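Endo-b-1,4-glucanase (Nasutitermes takasagoensis, PDB 1KSC) probably hydrolyses internal beta-1,4-glucosidic linkages in cellulose and related beta-glucans, as a calcium-binding family 9 glycoside hydrolase. Local coordinates at residues Y206-Y211 with N252-V257; D213-A218 with D240-Q245. All coordinates share one frame; numbering follows the deposited sequence.

How the interactions relate
Both interactions meet at one calcium ion and share two of its water ligands, yet they differ in place and chemistry. Interaction 1 is a surface contact between two loops, one leading into helix 212-226 and the other into helix 257-268; it is polar and aromatic, and it supplies two backbone carbonyls to the metal. Interaction 2, nested within the chain span that interaction 1 closes, is buried and apolar between its segments, joining the start of helix 212-226 to the end of helix 229-242 and the turn after it. Its D213 and E214 give the metal their carboxylates, and K256 of interaction 1 forms a salt bridge from NZ to E214 and probably a hydrogen bond from its backbone N to D213.

Interaction 1: Y206-Y211 with N252-V257; sequences YASADY and NWDSKV. With CA (calcium ion), chain B.
Y206 turns the edge of its ring onto a face of the W253 indole in a T-shaped stack, the planes at 82° and the centroid of the tyrosine ring 4.9 Å from that of the six-membered indole ring. CD1 of Y206 does the touching, 3.6 Å from CE2 of W253. The indole is swung there by a first torsion that sets CG of W253 between its backbone N and carbonyl carbon. CB of D254 lies against its opposite face, so both faces have a neighbour, one central and one toward the rim, while A207 O meets the indole edge at W253 CH2, 3.3 Å away. Replacing W253 by an alanine would probably open a gap between Y206 and CB of D254 and leave the tyrosine edge without its aromatic face.

The carboxylate of D254 carries the polar half of the contact. With CG anti to the backbone N (chi1 -164°), it extends to the other loop, where A209 N donates to the syn lone pair of D254 OD2 over 3.1 Å in a nearly straight bond (165°). One water links D254 OD1 to A207 O; another donates to both D254 OD2 and S208 OG and also binds calcium, which places this carboxylate in the metal's second shell. The ion itself takes the backbone oxygens, D210 O at 2.3 Å and D254 O at 2.4 Å. N252 OD1 accepts from D254 N in an Asx turn and from S255 N in the wider Asx motif, consistent with a held bend.

Beyond the two loops, S208 OG bonds to D150 of helix 149-165 and Y206 OH to D54. Helix 62-78 packs on Y206 and W253, helix 303-319 reaches W253 through R305, and helix 212-226 completes the calcium site with D213 and E214.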
loop_
_atom_site.group_PDB
_atom_site.type_symbol
_atom_site.label_atom_id
_atom_site.label_comp_id
_atom_site.label_asym_id
_atom_site.label_seq_id
_atom_site.Cartn_x
_atom_site.Cartn_y
_atom_site.Cartn_z
ATOM N N TYR A 206 12.450 5.831 0.148
ATOM C CA TYR A 206 11.184 6.185 -0.484
ATOM C C TYR A 206 11.185 7.656 -0.880
ATOM O O TYR A 206 10.339 8.440 -0.447
ATOM C CB TYR A 206 10.017 5.887 0.468
ATOM C CG TYR A 206 9.698 4.413 0.557
ATOM C CD1 TYR A 206 8.969 3.776 -0.448
ATOM C CD2 TYR A 206 10.168 3.641 1.622
ATOM C CE1 TYR A 206 8.719 2.402 -0.398
ATOM C CE2 TYR A 206 9.926 2.273 1.680
ATOM C CZ TYR A 206 9.203 1.662 0.669
ATOM O OH TYR A 206 8.965 0.307 0.719
ATOM N N ALA A 207 12.155 8.032 -1.704
ATOM C CA ALA A 207 12.254 9.412 -2.154
ATOM C C ALA A 207 11.038 9.764 -2.992
ATOM O O ALA A 207 10.561 8.953 -3.784
ATOM C CB ALA A 207 13.522 9.608 -2.973
ATOM N N SER A 208 10.528 10.977 -2.816
ATOM C CA SER A 208 9.371 11.403 -3.590
ATOM C C SER A 208 9.846 12.035 -4.890
ATOM O O SER A 208 10.781 12.830 -4.887
ATOM C CB SER A 208 8.546 12.418 -2.804
ATOM O OG SER A 208 7.500 12.925 -3.610
ATOM N N ALA A 209 9.207 11.676 -5.996
ATOM C CA ALA A 209 9.577 12.224 -7.299
ATOM C C ALA A 209 8.903 13.571 -7.530
ATOM O O ALA A 209 9.490 14.476 -8.124
ATOM C CB ALA A 209 9.188 11.250 -8.407
ATOM N N ASP A 210 7.666 13.698 -7.058
ATOM C CA ASP A 210 6.895 14.927 -7.223
ATOM C C ASP A 210 5.724 14.870 -6.241
ATOM O O ASP A 210 5.153 13.804 -6.017
ATOM C CB ASP A 210 6.386 15.006 -8.666
ATOM C CG ASP A 210 6.076 16.423 -9.108
ATOM O OD1 ASP A 210 6.438 16.769 -10.254
ATOM O OD2 ASP A 210 5.470 17.185 -8.332
ATOM N N TYR A 211 5.372 16.008 -5.648
ATOM C CA TYR A 211 4.267 16.044 -4.690
ATOM C C TYR A 211 2.977 16.581 -5.297
ATOM O O TYR A 211 1.915 16.499 -4.689
ATOM C CB TYR A 211 4.644 16.900 -3.471
ATOM C CG TYR A 211 4.963 18.348 -3.793
ATOM C CD1 TYR A 211 3.960 19.241 -4.186
ATOM C CD2 TYR A 211 6.272 18.824 -3.721
ATOM C CE1 TYR A 211 4.256 20.570 -4.500
ATOM C CE2 TYR A 211 6.578 20.147 -4.032
ATOM C CZ TYR A 211 5.568 21.012 -4.421
ATOM O OH TYR A 211 5.876 22.315 -4.740
ATOM N N ASN A 252 1.225 3.847 -8.049
ATOM C CA ASN A 252 2.114 3.209 -7.086
ATOM C C ASN A 252 2.368 4.209 -5.964
ATOM O O ASN A 252 1.901 5.344 -6.040
ATOM C CB ASN A 252 3.424 2.767 -7.751
ATOM C CG ASN A 252 4.131 3.894 -8.455
ATOM O OD1 ASN A 252 4.576 4.851 -7.825
ATOM N ND2 ASN A 252 4.247 3.787 -9.775
ATOM N N TRP A 253 3.099 3.800 -4.932
ATOM C CA TRP A 253 3.353 4.681 -3.793
ATOM C C TRP A 253 3.934 6.051 -4.141
ATOM O O TRP A 253 3.740 7.014 -3.399
ATOM C CB TRP A 253 4.279 3.999 -2.778
ATOM C CG TRP A 253 5.662 3.746 -3.288
ATOM C CD1 TRP A 253 6.122 2.603 -3.872
ATOM C CD2 TRP A 253 6.760 4.670 -3.294
ATOM N NE1 TRP A 253 7.437 2.756 -4.246
ATOM C CE2 TRP A 253 7.853 4.015 -3.904
ATOM C CE3 TRP A 253 6.924 5.987 -2.845
ATOM C CZ2 TRP A 253 9.097 4.635 -4.080
ATOM C CZ3 TRP A 253 8.162 6.604 -3.021
ATOM C CH2 TRP A 253 9.232 5.924 -3.634
ATOM N N ASP A 254 4.635 6.134 -5.267
ATOM C CA ASP A 254 5.275 7.375 -5.692
ATOM C C ASP A 254 4.403 8.222 -6.619
ATOM O O ASP A 254 4.357 9.448 -6.489
ATOM C CB ASP A 254 6.595 7.037 -6.396
ATOM C CG ASP A 254 7.519 8.231 -6.530
ATOM O OD1 ASP A 254 8.523 8.113 -7.267
ATOM O OD2 ASP A 254 7.264 9.276 -5.899
ATOM N N SER A 255 3.712 7.570 -7.549
ATOM C CA SER A 255 2.865 8.272 -8.509
ATOM C C SER A 255 1.388 7.912 -8.384
ATOM O O SER A 255 1.021 6.736 -8.381
ATOM C CB SER A 255 3.341 7.975 -9.932
ATOM O OG SER A 255 2.512 8.615 -10.885
ATOM N N LYS A 256 0.542 8.933 -8.299
ATOM C CA LYS A 256 -0.895 8.719 -8.163
ATOM C C LYS A 256 -1.639 9.066 -9.451
ATOM O O LYS A 256 -2.863 8.970 -9.513
ATOM C CB LYS A 256 -1.432 9.580 -7.015
ATOM C CG LYS A 256 -0.561 9.541 -5.759
ATOM C CD LYS A 256 -0.533 8.145 -5.148
ATOM C CE LYS A 256 0.849 7.784 -4.624
ATOM N NZ LYS A 256 1.348 8.712 -3.572
ATOM N N VAL A 257 -0.892 9.452 -10.481
ATOM C CA VAL A 257 -1.473 9.856 -11.762
ATOM C C VAL A 257 -2.711 9.094 -12.235
ATOM O O VAL A 257 -3.794 9.673 -12.361
ATOM C CB VAL A 257 -0.408 9.810 -12.883
ATOM C CG1 VAL A 257 -1.035 10.181 -14.215
ATOM C CG2 VAL A 257 0.726 10.766 -12.551
HETATM CA CA CA B . 3.930 11.821 -6.263
HETATM O O HOH W 1 10.893 8.384 -6.373
HETATM O O HOH W 2 5.853 11.240 -4.890
HETATM O O HOH W 3 5.261 11.424 -8.281
#

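Interaction 2: D213-A218 with D240-Q245; sequences DELVWA and DEFGLQ. With CA (calcium ion), chain B.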
loop_
_atom_site.group_PDB
_atom_site.type_symbol
_atom_site.label_atom_id
_atom_site.label_comp_id
_atom_site.label_asym_id
_atom_site.label_seq_id
_atom_site.Cartn_x
_atom_site.Cartn_y
_atom_site.Cartn_z
ATOM N N ASP A 213 1.033 15.487 -7.731
ATOM C CA ASP A 213 -0.033 14.516 -7.944
ATOM C C ASP A 213 -0.755 14.175 -6.642
ATOM O O ASP A 213 -1.964 13.948 -6.649
ATOM C CB ASP A 213 0.507 13.246 -8.628
ATOM C CG ASP A 213 1.766 12.706 -7.978
ATOM O OD1 ASP A 213 2.722 13.481 -7.767
ATOM O OD2 ASP A 213 1.810 11.489 -7.696
ATOM N N GLU A 214 -0.029 14.148 -5.525
ATOM C CA GLU A 214 -0.654 13.853 -4.235
ATOM C C GLU A 214 -1.630 14.953 -3.830
ATOM O O GLU A 214 -2.631 14.687 -3.163
ATOM C CB GLU A 214 0.391 13.693 -3.123
ATOM C CG GLU A 214 1.094 12.336 -3.070
ATOM C CD GLU A 214 2.114 12.154 -4.178
ATOM O OE1 GLU A 214 2.589 13.173 -4.718
ATOM O OE2 GLU A 214 2.458 10.995 -4.496
ATOM N N LEU A 215 -1.338 16.192 -4.211
ATOM C CA LEU A 215 -2.235 17.292 -3.861
ATOM C C LEU A 215 -3.578 17.119 -4.563
ATOM O O LEU A 215 -4.632 17.327 -3.962
ATOM C CB LEU A 215 -1.608 18.644 -4.229
ATOM C CG LEU A 215 -0.425 19.107 -3.363
ATOM C CD1 LEU A 215 0.127 20.416 -3.906
ATOM C CD2 LEU A 215 -0.872 19.282 -1.914
ATOM N N VAL A 216 -3.544 16.724 -5.833
ATOM C CA VAL A 216 -4.778 16.515 -6.582
ATOM C C VAL A 216 -5.496 15.280 -6.030
ATOM O O VAL A 216 -6.716 15.279 -5.864
ATOM C CB VAL A 216 -4.492 16.303 -8.085
ATOM C CG1 VAL A 216 -5.795 16.212 -8.851
ATOM C CG2 VAL A 216 -3.630 17.447 -8.623
ATOM N N TRP A 217 -4.717 14.237 -5.754
ATOM C CA TRP A 217 -5.210 12.968 -5.208
ATOM C C TRP A 217 -5.957 13.240 -3.902
ATOM O O TRP A 217 -7.084 12.779 -3.706
ATOM C CB TRP A 217 -3.995 12.053 -4.973
ATOM C CG TRP A 217 -4.213 10.665 -4.388
ATOM C CD1 TRP A 217 -3.610 10.160 -3.267
ATOM C CD2 TRP A 217 -4.931 9.567 -4.978
ATOM N NE1 TRP A 217 -3.894 8.821 -3.130
ATOM C CE2 TRP A 217 -4.702 8.431 -4.165
ATOM C CE3 TRP A 217 -5.738 9.431 -6.116
ATOM C CZ2 TRP A 217 -5.250 7.175 -4.453
ATOM C CZ3 TRP A 217 -6.283 8.180 -6.405
ATOM C CH2 TRP A 217 -6.035 7.069 -5.575
ATOM N N ALA A 218 -5.328 14.009 -3.017
ATOM C CA ALA A 218 -5.923 14.338 -1.723
ATOM C C ALA A 218 -7.202 15.163 -1.847
ATOM O O ALA A 218 -8.202 14.880 -1.171
ATOM C CB ALA A 218 -4.904 15.079 -0.857
ATOM N N ASP A 240 -5.283 20.784 -13.725
ATOM C CA ASP A 240 -4.991 21.566 -14.922
ATOM C C ASP A 240 -3.693 22.347 -14.777
ATOM O O ASP A 240 -2.862 22.351 -15.682
ATOM C CB ASP A 240 -6.134 22.542 -15.226
ATOM C CG ASP A 240 -7.429 21.837 -15.579
ATOM O OD1 ASP A 240 -7.372 20.759 -16.208
ATOM O OD2 ASP A 240 -8.508 22.369 -15.244
ATOM N N GLU A 241 -3.518 23.006 -13.637
ATOM C CA GLU A 241 -2.312 23.794 -13.398
ATOM C C GLU A 241 -1.050 22.945 -13.523
ATOM O O GLU A 241 -0.087 23.335 -14.182
ATOM C CB GLU A 241 -2.349 24.425 -12.003
ATOM C CG GLU A 241 -1.256 25.462 -11.775
ATOM C CD GLU A 241 -1.069 25.820 -10.312
ATOM O OE1 GLU A 241 -2.079 25.930 -9.587
ATOM O OE2 GLU A 241 0.092 26.003 -9.892
ATOM N N PHE A 242 -1.066 21.781 -12.884
ATOM C CA PHE A 242 0.073 20.870 -12.896
ATOM C C PHE A 242 0.167 20.072 -14.197
ATOM O O PHE A 242 1.173 19.408 -14.455
ATOM C CB PHE A 242 -0.026 19.919 -11.699
ATOM C CG PHE A 242 -0.030 20.616 -10.360
ATOM C CD1 PHE A 242 -0.598 20.003 -9.244
ATOM C CD2 PHE A 242 0.553 21.873 -10.204
ATOM C CE1 PHE A 242 -0.584 20.628 -7.997
ATOM C CE2 PHE A 242 0.572 22.506 -8.959
ATOM C CZ PHE A 242 0.003 21.883 -7.855
ATOM N N GLY A 243 -0.887 20.133 -15.007
ATOM C CA GLY A 243 -0.905 19.423 -16.278
ATOM C C GLY A 243 -0.794 17.909 -16.188
ATOM O O GLY A 243 -0.090 17.282 -16.983
ATOM N N LEU A 244 -1.504 17.318 -15.233
ATOM C CA LEU A 244 -1.472 15.873 -15.033
ATOM C C LEU A 244 -1.881 15.022 -16.231
ATOM O O LEU A 244 -1.439 13.880 -16.358
ATOM C CB LEU A 244 -2.336 15.488 -13.829
ATOM C CG LEU A 244 -1.604 15.379 -12.489
ATOM C CD1 LEU A 244 -1.031 16.729 -12.091
ATOM C CD2 LEU A 244 -2.569 14.873 -11.427
ATOM N N GLN A 245 -2.722 15.561 -17.106
ATOM C CA GLN A 245 -3.158 14.799 -18.270
ATOM C C GLN A 245 -1.980 14.386 -19.153
ATOM O O GLN A 245 -2.087 13.446 -19.939
ATOM C CB GLN A 245 -4.172 15.602 -19.093
ATOM C CG GLN A 245 -3.649 16.899 -19.694
ATOM C CD GLN A 245 -3.199 17.897 -18.646
ATOM O OE1 GLN A 245 -3.927 18.192 -17.695
ATOM N NE2 GLN A 245 -1.996 18.429 -18.819
HETATM CA CA CA B . 3.930 11.821 -6.263
HETATM O O HOH W 2 5.853 11.240 -4.890
HETATM O O HOH W 3 5.261 11.424 -8.281
#
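V216 and L244 reach for each other across the interface, methyl to methyl, with V216 CG2 4.0 Å from L244 CD2. The same valine methyl also meets F242: V216 CG2 lies 4.0 Å from F242 CD1, and the two side chains run past one another in opposite directions. With CG2 anti to its own carbonyl carbon, the valine points this branch at L244 and F242. L215, one residue earlier on the helix, crosses F242 at about a right angle and brings L215 CD1 to 4.2 Å from F242 CE1. The phenyl ring thus receives two aliphatic side chains obliquely, at neighbouring ring carbons. L244 CD2 also rests near the start of the helix, 4.3 Å from D213 CA.

F242 and L244 flank G243, the C' residue of a Schellman motif that ends helix 229-242; its positive phi turns the chain while both flanking side chains still face helix 212-226. V260 of helix 257-268 touches both V216 and L244, extending the apolar cluster.

The carboxylates of D213 and E214 instead grip calcium, each with both oxygens. K256 also holds them, its backbone N at D213 OD2 and its NZ at E214 OE2. One short helical segment therefore divides its chemistry: charge goes to the metal and K256, apolar branches to the end of the neighbouring helix and the turn that follows it, a join resting on van der Waals contact alone between the segments.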